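Local atomic coordinates of putative Glycerophosphoryl diester phosphodiesterase (Silicibacter pomeroyi, PDB entry 3L12), a protein that belongs to the glycerophosphoryl diester phosphodiesterase family, is built on a TIM-barrel fold and holds a magnesium ion. Residues V60-T64 with V126-L132. Residues are numbered along the deposited sequence; the frame is centred on the assembly and turned at random.
Sequences VPVVT and VPRLGEL
Val63 pushes its side chain into the hollow where Pro127 leads into helix 129-137 of this TIM barrel, where short strand 61-63, an antiparallel partner of 48-55, meets the helix start through a single beta bridge, Val62 with Arg128. Two backbone bonds flank Val62 in the bridge: Val63 N to Pro127 O, 2.9 Å, and Leu129 N to Pro61 O, also 2.9 Å. Having no N-H to satisfy, Pro127 suits this buried turn, while its carbonyl takes the strand's N-H.

Branched Val63 fills the notch: its branch point CB rests on Pro127 CG at 4.0 Å, and the methyl CG2, anti to the carbonyl carbon, reaches Leu129 CA at 3.7 Å, with Leu132 CD2 beyond. Val126 CG1 packs against Val62 CB (3.9 Å) and Val63 O, a small branched side chain lying close against the strand. Leu129 lays its CB against Pro61 CB, and its side chain also touches Phe51 of strand 48-55.

At the more open end, Val60 CG1 lies across the aliphatic chain of Arg128, 3.9 Å from its CG. The carboxylate of Glu131, three residues on, accepts the N-H of the N-cap residue Arg128 through OE1 (2.9 Å), which is met from above the carboxylate plane. A water bridges Pro61 O and Gly130 N, 3.0 Å from each.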
loop_
_atom_site.group_PDB
_atom_site.type_symbol
_atom_site.label_atom_id
_atom_site.label_comp_id
_atom_site.label_asym_id
_atom_site.label_seq_id
_atom_site.Cartn_x
_atom_site.Cartn_y
_atom_site.Cartn_z
ATOM N N VAL A 60 10.073 27.132 8.322
ATOM C CA VAL A 60 9.838 26.182 7.218
ATOM C C VAL A 60 8.502 25.450 7.451
ATOM O O VAL A 60 8.319 24.822 8.495
ATOM C CB VAL A 60 10.994 25.148 7.030
ATOM C CG1 VAL A 60 10.752 24.237 5.811
ATOM C CG2 VAL A 60 12.337 25.833 6.864
ATOM N N PRO A 61 7.551 25.552 6.506
ATOM C CA PRO A 61 6.345 24.722 6.620
ATOM C C PRO A 61 6.708 23.263 6.322
ATOM O O PRO A 61 7.264 22.959 5.251
ATOM C CB PRO A 61 5.406 25.273 5.538
ATOM C CG PRO A 61 6.019 26.557 5.117
ATOM C CD PRO A 61 7.481 26.471 5.363
ATOM N N VAL A 62 6.434 22.382 7.270
ATOM C CA VAL A 62 6.760 20.949 7.144
ATOM C C VAL A 62 5.490 20.135 7.321
ATOM O O VAL A 62 4.504 20.585 7.932
ATOM C CB VAL A 62 7.868 20.485 8.124
ATOM C CG1 VAL A 62 9.197 21.198 7.788
ATOM C CG2 VAL A 62 7.455 20.693 9.560
ATOM N N VAL A 63 5.546 18.908 6.784
ATOM C CA VAL A 63 4.405 18.028 6.762
ATOM C C VAL A 63 4.492 16.997 7.896
ATOM O O VAL A 63 5.215 16.000 7.774
ATOM C CB VAL A 63 4.273 17.351 5.399
ATOM C CG1 VAL A 63 2.978 16.525 5.353
ATOM C CG2 VAL A 63 4.280 18.402 4.258
ATOM N N THR A 64 3.784 17.286 8.990
ATOM C CA THR A 64 3.734 16.419 10.184
ATOM C C THR A 64 2.433 16.770 10.892
ATOM O O THR A 64 1.996 17.919 10.829
ATOM C CB THR A 64 4.997 16.519 11.056
ATOM O OG1 THR A 64 4.911 15.539 12.095
ATOM C CG2 THR A 64 5.168 17.850 11.649
ATOM N N VAL A 126 10.807 13.793 7.665
ATOM C CA VAL A 126 9.681 14.698 7.561
ATOM C C VAL A 126 9.920 15.615 6.355
ATOM O O VAL A 126 10.949 16.292 6.256
ATOM C CB VAL A 126 9.557 15.556 8.844
ATOM C CG1 VAL A 126 8.506 16.699 8.656
ATOM C CG2 VAL A 126 9.212 14.723 10.053
ATOM N N PRO A 127 8.956 15.615 5.428
ATOM C CA PRO A 127 9.216 16.432 4.246
ATOM C C PRO A 127 8.754 17.878 4.413
ATOM O O PRO A 127 7.876 18.182 5.226
ATOM C CB PRO A 127 8.354 15.746 3.173
ATOM C CG PRO A 127 7.231 15.097 3.929
ATOM C CD PRO A 127 7.787 14.718 5.278
ATOM N N ARG A 128 9.395 18.765 3.662
ATOM C CA ARG A 128 8.951 20.144 3.552
ATOM C C ARG A 128 7.630 20.175 2.788
ATOM O O ARG A 128 7.392 19.343 1.915
ATOM C CB ARG A 128 9.975 20.959 2.758
ATOM C CG ARG A 128 11.317 21.159 3.426
ATOM C CD ARG A 128 12.187 22.173 2.670
ATOM N NE ARG A 128 12.771 21.629 1.435
ATOM C CZ ARG A 128 12.355 21.862 0.182
ATOM N NH1 ARG A 128 11.320 22.662 -0.116
ATOM N NH2 ARG A 128 13.014 21.266 -0.810
ATOM N N LEU A 129 6.777 21.145 3.077
ATOM C CA LEU A 129 5.542 21.315 2.289
ATOM C C LEU A 129 5.878 21.474 0.812
ATOM O O LEU A 129 5.220 20.877 -0.035
ATOM C CB LEU A 129 4.771 22.532 2.775
ATOM C CG LEU A 129 3.605 22.905 1.884
ATOM C CD1 LEU A 129 2.592 21.769 1.783
ATOM C CD2 LEU A 129 3.019 24.167 2.416
ATOM N N GLY A 130 6.936 22.235 0.532
ATOM C CA GLY A 130 7.391 22.469 -0.848
ATOM C C GLY A 130 7.690 21.186 -1.592
ATOM O O GLY A 130 7.386 21.058 -2.776
ATOM N N GLU A 131 8.274 20.224 -0.881
ATOM C CA GLU A 131 8.590 18.927 -1.466
ATOM C C GLU A 131 7.355 18.158 -1.824
ATOM O O GLU A 131 7.314 17.499 -2.845
ATOM C CB GLU A 131 9.470 18.095 -0.523
ATOM C CG GLU A 131 10.845 18.685 -0.395
ATOM C CD GLU A 131 11.699 18.105 0.703
ATOM O OE1 GLU A 131 11.195 17.610 1.730
ATOM O OE2 GLU A 131 12.954 18.197 0.548
ATOM N N LEU A 132 6.362 18.180 -0.954
ATOM C CA LEU A 132 5.117 17.531 -1.262
ATOM C C LEU A 132 4.443 18.216 -2.447
ATOM O O LEU A 132 3.902 17.558 -3.334
ATOM C CB LEU A 132 4.217 17.504 -0.034
ATOM C CG LEU A 132 2.820 16.986 -0.331
ATOM C CD1 LEU A 132 2.818 15.501 -0.880
ATOM C CD2 LEU A 132 1.992 17.114 0.906
HETATM O O HOH W 1 8.025 24.119 2.635
#